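Long-range contact in SusD homolog (PDB 3IV0), which probably binds glycans at the bacterial outer membrane, as a SusD-family protein of Bacteroides thetaiotaomicron whose own ligand is not established: residues A[362-373]-A[418-428]. Numbering follows the deposited sequence. Where two conformers were deposited one is given.
Sequences QIVFRYAGALLL and ERCRELIGEGH
Glu422 OE2 takes two bonds from the end of the Arg366 guanidinium, 2.9 Å from NH1 through its anti lone pair and a more bent 3.2 Å from NH2, which comes from above the carboxylate plane. Arg366 meets Glu426 side-on, its NE bonding OE1 and its NH2 bonding OE2 at 2.7 Å, both oxygens using syn lone pairs. This salt-bridge network lies in the buried helical core of the SusD fold, where antiparallel helices 367-381 and 408-422 pack side by side. Arg366 is the N-cap residue of the first helix; Glu426 ends the type II turn after the second. The carboxylate of Glu426 is nearly coplanar with the guanidinium (18°), whereas that of Glu422 is turned by 58°. With chi1 at 64°, CG of Arg366 sits between backbone N and carbonyl carbon, and the chain, extended to NE, carries the guanidinium across to both carboxylates. Arg319 pairs with Glu422 OE1 and Arg398 with OE2, Lys343 with Glu426 OE2, and Glu263 with Arg366 NH1. Farther along the helices, Leu372 CB packs on Arg419 CG. The Arg419 guanidinium, salt-bridged to Asp432, is sandwiched between Leu373 CD2 on one face and Leu423 CD1 on the other. Beside the beta bulge where Val364 and Phe365 both face Phe266, His428 NE2 donates to Val364 O at 2.9 Å, a bent bond tilted from the ring plane. One water bridges Ile363 O and Glu426 OE1; another donates to both Val364 O and Glu426 O, 2.9 Å from each.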
ATOM      1  N   GLN A 362      -1.965   3.175  -9.325  1.00 10.28           N
ATOM      2  CA  GLN A 362      -2.273   2.942  -7.930  1.00  9.87           C
ATOM      3  C   GLN A 362      -1.156   3.551  -7.130  1.00 11.81           C
ATOM      4  O   GLN A 362       0.029   3.233  -7.329  1.00 12.27           O
ATOM      5  CB  GLN A 362      -2.401   1.449  -7.637  1.00 12.12           C
ATOM      6  CG  GLN A 362      -2.534   1.116  -6.153  1.00 12.66           C
ATOM      7  CD  GLN A 362      -3.864   1.443  -5.521  1.00 13.19           C
ATOM      8  OE1 GLN A 362      -4.886   1.490  -6.183  1.00 16.24           O
ATOM      9  NE2 GLN A 362      -3.842   1.660  -4.204  1.00 17.40           N
ATOM     10  N   ILE A 363      -1.506   4.419  -6.176  0.60 10.16           N
ATOM     11  CA  ILE A 363      -0.490   5.150  -5.426  0.60 10.34           C
ATOM     12  C   ILE A 363      -0.119   4.427  -4.148  0.60 11.32           C
ATOM     13  O   ILE A 363      -0.848   4.549  -3.135  0.60 10.38           O
ATOM     14  CB  ILE A 363      -0.927   6.560  -5.068  1.00 12.80           C
ATOM     15  CG1 ILE A 363      -1.420   7.316  -6.318  1.00 14.37           C
ATOM     16  CG2 ILE A 363       0.237   7.332  -4.456  1.00 15.75           C
ATOM     17  CD1 ILE A 363      -0.444   7.375  -7.551  1.00 17.35           C
ATOM     18  N   VAL A 364       0.984   3.677  -4.148  1.00 10.65           N
ATOM     19  CA  VAL A 364       1.331   2.810  -3.046  1.00 10.76           C
ATOM     20  C   VAL A 364       1.871   3.630  -1.883  1.00  9.84           C
ATOM     21  O   VAL A 364       1.415   3.463  -0.728  1.00  9.84           O
ATOM     22  CB  VAL A 364       2.357   1.746  -3.491  1.00 11.14           C
ATOM     23  CG1 VAL A 364       2.831   0.900  -2.282  1.00 12.26           C
ATOM     24  CG2 VAL A 364       1.750   0.835  -4.549  1.00 12.39           C
ATOM     25  N   PHE A 365       2.823   4.495  -2.143  1.00  9.50           N
ATOM     26  CA  PHE A 365       3.400   5.380  -1.147  1.00  9.08           C
ATOM     27  C   PHE A 365       3.387   6.763  -1.734  1.00  9.05           C
ATOM     28  O   PHE A 365       3.794   6.971  -2.889  1.00  9.74           O
ATOM     29  CB  PHE A 365       4.845   5.003  -0.830  1.00 10.86           C
ATOM     30  CG  PHE A 365       5.036   3.599  -0.297  1.00 10.50           C
ATOM     31  CD1 PHE A 365       4.265   3.089   0.754  1.00 10.40           C
ATOM     32  CD2 PHE A 365       6.070   2.797  -0.819  1.00 10.49           C
ATOM     33  CE1 PHE A 365       4.477   1.830   1.233  1.00 11.52           C
ATOM     34  CE2 PHE A 365       6.276   1.511  -0.308  1.00 10.35           C
ATOM     35  CZ  PHE A 365       5.457   1.036   0.694  1.00 10.97           C
ATOM     36  N   ARG A 366       2.968   7.755  -0.959  1.00  9.81           N
ATOM     37  CA  ARG A 366       3.123   9.131  -1.419  1.00 12.55           C
ATOM     38  C   ARG A 366       3.584  10.060  -0.305  1.00  9.25           C
ATOM     39  O   ARG A 366       3.644   9.675   0.880  1.00 10.01           O
ATOM     40  CB  ARG A 366       1.890   9.670  -2.106  1.00 13.29           C
ATOM     41  CG  ARG A 366       0.697   9.784  -1.232  1.00 11.67           C
ATOM     42  CD  ARG A 366      -0.467  10.419  -2.023  1.00 11.44           C
ATOM     43  NE  ARG A 366      -1.730  10.276  -1.304  1.00 11.50           N
ATOM     44  CZ  ARG A 366      -2.332  11.254  -0.624  1.00 11.83           C
ATOM     45  NH1 ARG A 366      -1.816  12.454  -0.509  1.00 13.90           N
ATOM     46  NH2 ARG A 366      -3.487  11.006  -0.047  1.00 12.55           N
ATOM     47  N   TYR A 367       3.974  11.269  -0.672  1.00 10.34           N
ATOM     48  CA  TYR A 367       4.714  12.141   0.227  1.00  9.89           C
ATOM     49  C   TYR A 367       3.907  12.520   1.462  1.00 10.54           C
ATOM     50  O   TYR A 367       4.466  12.560   2.551  1.00  9.89           O
ATOM     51  CB  TYR A 367       5.207  13.334  -0.565  1.00 11.42           C
ATOM     52  CG  TYR A 367       6.162  14.269   0.132  1.00 11.62           C
ATOM     53  CD1 TYR A 367       7.302  13.825   0.798  1.00 13.05           C
ATOM     54  CD2 TYR A 367       5.971  15.634   0.038  1.00 12.78           C
ATOM     55  CE1 TYR A 367       8.169  14.736   1.407  1.00 13.23           C
ATOM     56  CE2 TYR A 367       6.862  16.543   0.590  1.00 14.44           C
ATOM     57  CZ  TYR A 367       7.917  16.084   1.296  1.00 12.24           C
ATOM     58  OH  TYR A 367       8.793  16.989   1.855  1.00 16.05           O
ATOM     59  N   ALA A 368       2.599  12.742   1.358  1.00  9.49           N
ATOM     60  CA  ALA A 368       1.823  13.076   2.549  1.00 10.38           C
ATOM     61  C   ALA A 368       1.866  11.930   3.535  1.00 10.60           C
ATOM     62  O   ALA A 368       1.948  12.145   4.752  1.00 10.58           O
ATOM     63  CB  ALA A 368       0.341  13.397   2.203  1.00 12.61           C
ATOM     64  N   GLY A 369       1.743  10.703   3.030  1.00  9.95           N
ATOM     65  CA  GLY A 369       1.842   9.519   3.893  1.00 10.39           C
ATOM     66  C   GLY A 369       3.158   9.449   4.625  1.00 10.19           C
ATOM     67  O   GLY A 369       3.188   9.189   5.839  1.00  9.82           O
ATOM     68  N   ALA A 370       4.256   9.636   3.910  1.00  9.48           N
ATOM     69  CA  ALA A 370       5.579   9.552   4.489  1.00  9.66           C
ATOM     70  C   ALA A 370       5.819  10.631   5.532  1.00  9.73           C
ATOM     71  O   ALA A 370       6.374  10.339   6.578  1.00 10.14           O
ATOM     72  CB  ALA A 370       6.629   9.610   3.397  1.00 10.11           C
ATOM     73  N   LEU A 371       5.293  11.823   5.297  1.00  9.81           N
ATOM     74  CA  LEU A 371       5.415  12.877   6.303  1.00  9.67           C
ATOM     75  C   LEU A 371       4.689  12.471   7.569  1.00  9.60           C
ATOM     76  O   LEU A 371       5.126  12.789   8.663  1.00 10.29           O
ATOM     77  CB  LEU A 371       4.852  14.210   5.756  1.00 10.83           C
ATOM     78  CG  LEU A 371       5.625  14.826   4.622  1.00 11.77           C
ATOM     79  CD1 LEU A 371       4.881  16.075   4.123  1.00 14.56           C
ATOM     80  CD2 LEU A 371       7.075  15.161   5.049  1.00 14.83           C
ATOM     81  N   LEU A 372       3.535  11.822   7.428  1.00 10.30           N
ATOM     82  CA  LEU A 372       2.775  11.375   8.602  1.00 10.01           C
ATOM     83  C   LEU A 372       3.453  10.245   9.313  1.00 10.40           C
ATOM     84  O   LEU A 372       3.403  10.179  10.532  1.00 10.30           O
ATOM     85  CB  LEU A 372       1.335  11.038   8.234  1.00  9.96           C
ATOM     86  CG  LEU A 372       0.476  12.234   7.773  1.00 10.44           C
ATOM     87  CD1 LEU A 372      -0.830  11.763   7.137  1.00 12.94           C
ATOM     88  CD2 LEU A 372       0.229  13.249   8.908  1.00 12.98           C
ATOM     89  N   LEU A 373       4.139   9.354   8.605  1.00 10.55           N
ATOM     90  CA  LEU A 373       4.936   8.316   9.267  1.00 10.35           C
ATOM     91  C   LEU A 373       6.076   8.903  10.089  1.00 10.15           C
ATOM     92  O   LEU A 373       6.378   8.446  11.185  1.00 10.63           O
ATOM     93  CB  LEU A 373       5.501   7.331   8.250  1.00 10.48           C
ATOM     94  CG  LEU A 373       4.512   6.477   7.439  1.00 10.86           C
ATOM     95  CD1 LEU A 373       5.312   5.501   6.565  1.00 13.53           C
ATOM     96  CD2 LEU A 373       3.506   5.761   8.348  1.00 13.06           C
ATOM     97  N   GLU A 418      -5.327  11.432  11.140  1.00 10.73           N
ATOM     98  CA  GLU A 418      -4.970  12.145   9.936  1.00 10.12           C
ATOM     99  C   GLU A 418      -4.609  11.174   8.806  1.00  9.41           C
ATOM    100  O   GLU A 418      -4.922  11.421   7.647  1.00 10.23           O
ATOM    101  CB  GLU A 418      -3.856  13.188  10.150  1.00 12.65           C
ATOM    102  CG  GLU A 418      -3.710  14.207   9.027  1.00 11.18           C
ATOM    103  CD  GLU A 418      -4.887  15.147   8.882  1.00 13.21           C
ATOM    104  OE1 GLU A 418      -5.739  15.211   9.803  1.00 16.07           O
ATOM    105  OE2 GLU A 418      -4.925  15.819   7.840  1.00 13.60           O
ATOM    106  N   ARG A 419      -3.858  10.125   9.112  1.00 10.41           N
ATOM    107  CA  ARG A 419      -3.571   9.111   8.092  1.00 10.97           C
ATOM    108  C   ARG A 419      -4.861   8.466   7.610  1.00 11.42           C
ATOM    109  O   ARG A 419      -5.009   8.187   6.414  1.00 11.38           O
ATOM    110  CB  ARG A 419      -2.631   8.010   8.635  1.00 12.34           C
ATOM    111  CG  ARG A 419      -1.154   8.446   8.699  1.00 15.33           C
ATOM    112  CD  ARG A 419      -0.164   7.322   9.065  1.00 14.15           C
ATOM    113  NE  ARG A 419      -0.241   6.172   8.168  1.00 13.38           N
ATOM    114  CZ  ARG A 419       0.392   6.064   7.007  1.00 11.57           C
ATOM    115  NH1 ARG A 419       1.132   7.056   6.540  1.00 13.42           N
ATOM    116  NH2 ARG A 419       0.266   4.980   6.261  1.00 14.37           N
ATOM    117  N   CYS A 420      -5.839   8.247   8.486  1.00 10.20           N
ATOM    118  CA  CYS A 420      -7.098   7.673   8.048  1.00  9.85           C
ATOM    119  C   CYS A 420      -7.847   8.603   7.112  1.00 10.90           C
ATOM    120  O   CYS A 420      -8.452   8.161   6.140  1.00 11.83           O
ATOM    121  CB  CYS A 420      -7.952   7.325   9.253  1.00 10.56           C
ATOM    122  SG  CYS A 420      -7.360   5.963  10.277  1.00 13.93           S
ATOM    123  N   ARG A 421      -7.829   9.901   7.390  1.00  9.29           N
ATOM    124  CA  ARG A 421      -8.476  10.869   6.494  1.00 10.41           C
ATOM    125  C   ARG A 421      -7.723  10.997   5.184  1.00 11.07           C
ATOM    126  O   ARG A 421      -8.311  10.938   4.091  1.00 11.29           O
ATOM    127  CB  ARG A 421      -8.504  12.254   7.125  1.00 10.95           C
ATOM    128  CG  ARG A 421      -9.532  12.450   8.236  1.00 11.14           C
ATOM    129  CD  ARG A 421      -9.471  13.889   8.767  1.00 12.85           C
ATOM    130  NE  ARG A 421      -8.419  14.118   9.729  1.00 12.23           N
ATOM    131  CZ  ARG A 421      -8.500  13.826  11.015  1.00 13.58           C
ATOM    132  NH1 ARG A 421      -9.612  13.318  11.511  1.00 13.72           N
ATOM    133  NH2 ARG A 421      -7.478  14.055  11.808  1.00 16.03           N
ATOM    134  N   GLU A 422      -6.413  11.198   5.271  1.00 10.27           N
ATOM    135  CA  GLU A 422      -5.609  11.520   4.107  1.00  9.94           C
ATOM    136  C   GLU A 422      -5.502  10.363   3.118  1.00  9.70           C
ATOM    137  O   GLU A 422      -5.537  10.579   1.904  1.00 10.23           O
ATOM    138  CB  GLU A 422      -4.218  11.942   4.550  1.00 10.03           C
ATOM    139  CG  GLU A 422      -3.297  12.348   3.440  1.00 11.93           C
ATOM    140  CD  GLU A 422      -3.750  13.577   2.706  1.00 12.50           C
ATOM    141  OE1 GLU A 422      -4.519  14.410   3.261  1.00 12.15           O
ATOM    142  OE2 GLU A 422      -3.346  13.779   1.541  1.00 12.46           O
ATOM    143  N   LEU A 423      -5.427   9.133   3.631  1.00  9.99           N
ATOM    144  CA  LEU A 423      -5.110   7.983   2.797  1.00  9.76           C
ATOM    145  C   LEU A 423      -6.257   7.059   2.506  1.00 11.34           C
ATOM    146  O   LEU A 423      -6.073   5.991   1.922  1.00 11.20           O
ATOM    147  CB  LEU A 423      -3.960   7.203   3.402  1.00 10.20           C
ATOM    148  CG  LEU A 423      -2.675   7.986   3.651  1.00 10.93           C
ATOM    149  CD1 LEU A 423      -1.626   7.147   4.413  1.00 14.14           C
ATOM    150  CD2 LEU A 423      -2.030   8.537   2.357  1.00 12.96           C
ATOM    151  N   ILE A 424      -7.472   7.504   2.786  1.00  9.63           N
ATOM    152  CA  ILE A 424      -8.618   6.665   2.534  1.00 11.32           C
ATOM    153  C   ILE A 424      -8.640   6.203   1.089  1.00 11.75           C
ATOM    154  O   ILE A 424      -8.490   6.988   0.169  1.00 11.28           O
ATOM    155  CB  ILE A 424      -9.948   7.393   2.940  1.00 11.63           C
ATOM    156  CG1 ILE A 424     -11.103   6.384   2.829  1.00 13.06           C
ATOM    157  CG2 ILE A 424     -10.200   8.682   2.121  1.00 14.30           C
ATOM    158  CD1 ILE A 424     -12.409   6.878   3.505  1.00 15.05           C
ATOM    159  N   GLY A 425      -8.831   4.903   0.905  1.00 11.54           N
ATOM    160  CA  GLY A 425      -8.900   4.326  -0.434  1.00 11.42           C
ATOM    161  C   GLY A 425      -7.564   3.982  -1.067  1.00 12.01           C
ATOM    162  O   GLY A 425      -7.554   3.530  -2.204  1.00 11.02           O
ATOM    163  N   GLU A 426      -6.445   4.168  -0.346  1.00 10.58           N
ATOM    164  CA  GLU A 426      -5.113   3.915  -0.890  1.00 11.12           C
ATOM    165  C   GLU A 426      -4.472   2.635  -0.345  1.00 12.07           C
ATOM    166  O   GLU A 426      -3.294   2.388  -0.603  1.00 12.58           O
ATOM    167  CB  GLU A 426      -4.197   5.126  -0.672  1.00 12.59           C
ATOM    168  CG  GLU A 426      -4.709   6.372  -1.423  1.00 14.63           C
ATOM    169  CD  GLU A 426      -3.947   7.616  -1.087  1.00 13.21           C
ATOM    170  OE1 GLU A 426      -2.720   7.666  -1.316  1.00 14.64           O
ATOM    171  OE2 GLU A 426      -4.554   8.591  -0.601  1.00 12.22           O
ATOM    172  N   GLY A 427      -5.195   1.836   0.407  1.00 10.36           N
ATOM    173  CA  GLY A 427      -4.707   0.526   0.818  1.00 10.01           C
ATOM    174  C   GLY A 427      -3.904   0.500   2.094  1.00  9.83           C
ATOM    175  O   GLY A 427      -3.186  -0.482   2.321  1.00 10.59           O
ATOM    176  N   HIS A 428      -4.025   1.522   2.923  1.00  9.60           N
ATOM    177  CA  HIS A 428      -3.312   1.624   4.177  1.00  9.56           C
ATOM    178  C   HIS A 428      -4.141   1.336   5.418  1.00 11.62           C
ATOM    179  O   HIS A 428      -3.574   1.005   6.430  1.00 14.87           O
ATOM    180  CB  HIS A 428      -2.668   3.000   4.316  1.00 10.55           C
ATOM    181  CG  HIS A 428      -1.566   3.237   3.348  1.00  9.64           C
ATOM    182  ND1 HIS A 428      -0.318   2.673   3.525  1.00 11.16           N
ATOM    183  CD2 HIS A 428      -1.543   3.896   2.170  1.00 12.57           C
ATOM    184  CE1 HIS A 428       0.441   3.024   2.493  1.00 12.87           C
ATOM    185  NE2 HIS A 428      -0.267   3.769   1.670  1.00 12.90           N
TER
HETATM  186  O   HOH W   1      -6.700   3.818  -4.922  1.00 13.80           O
HETATM  187  O   HOH W   2      -6.425   0.985  -2.730  1.00 18.26           O
HETATM  188  O   HOH W   3      -0.660   5.917  -0.592  1.00 14.01           O
HETATM  189  O   HOH W   4      -0.546   1.370  -0.503  1.00 16.20           O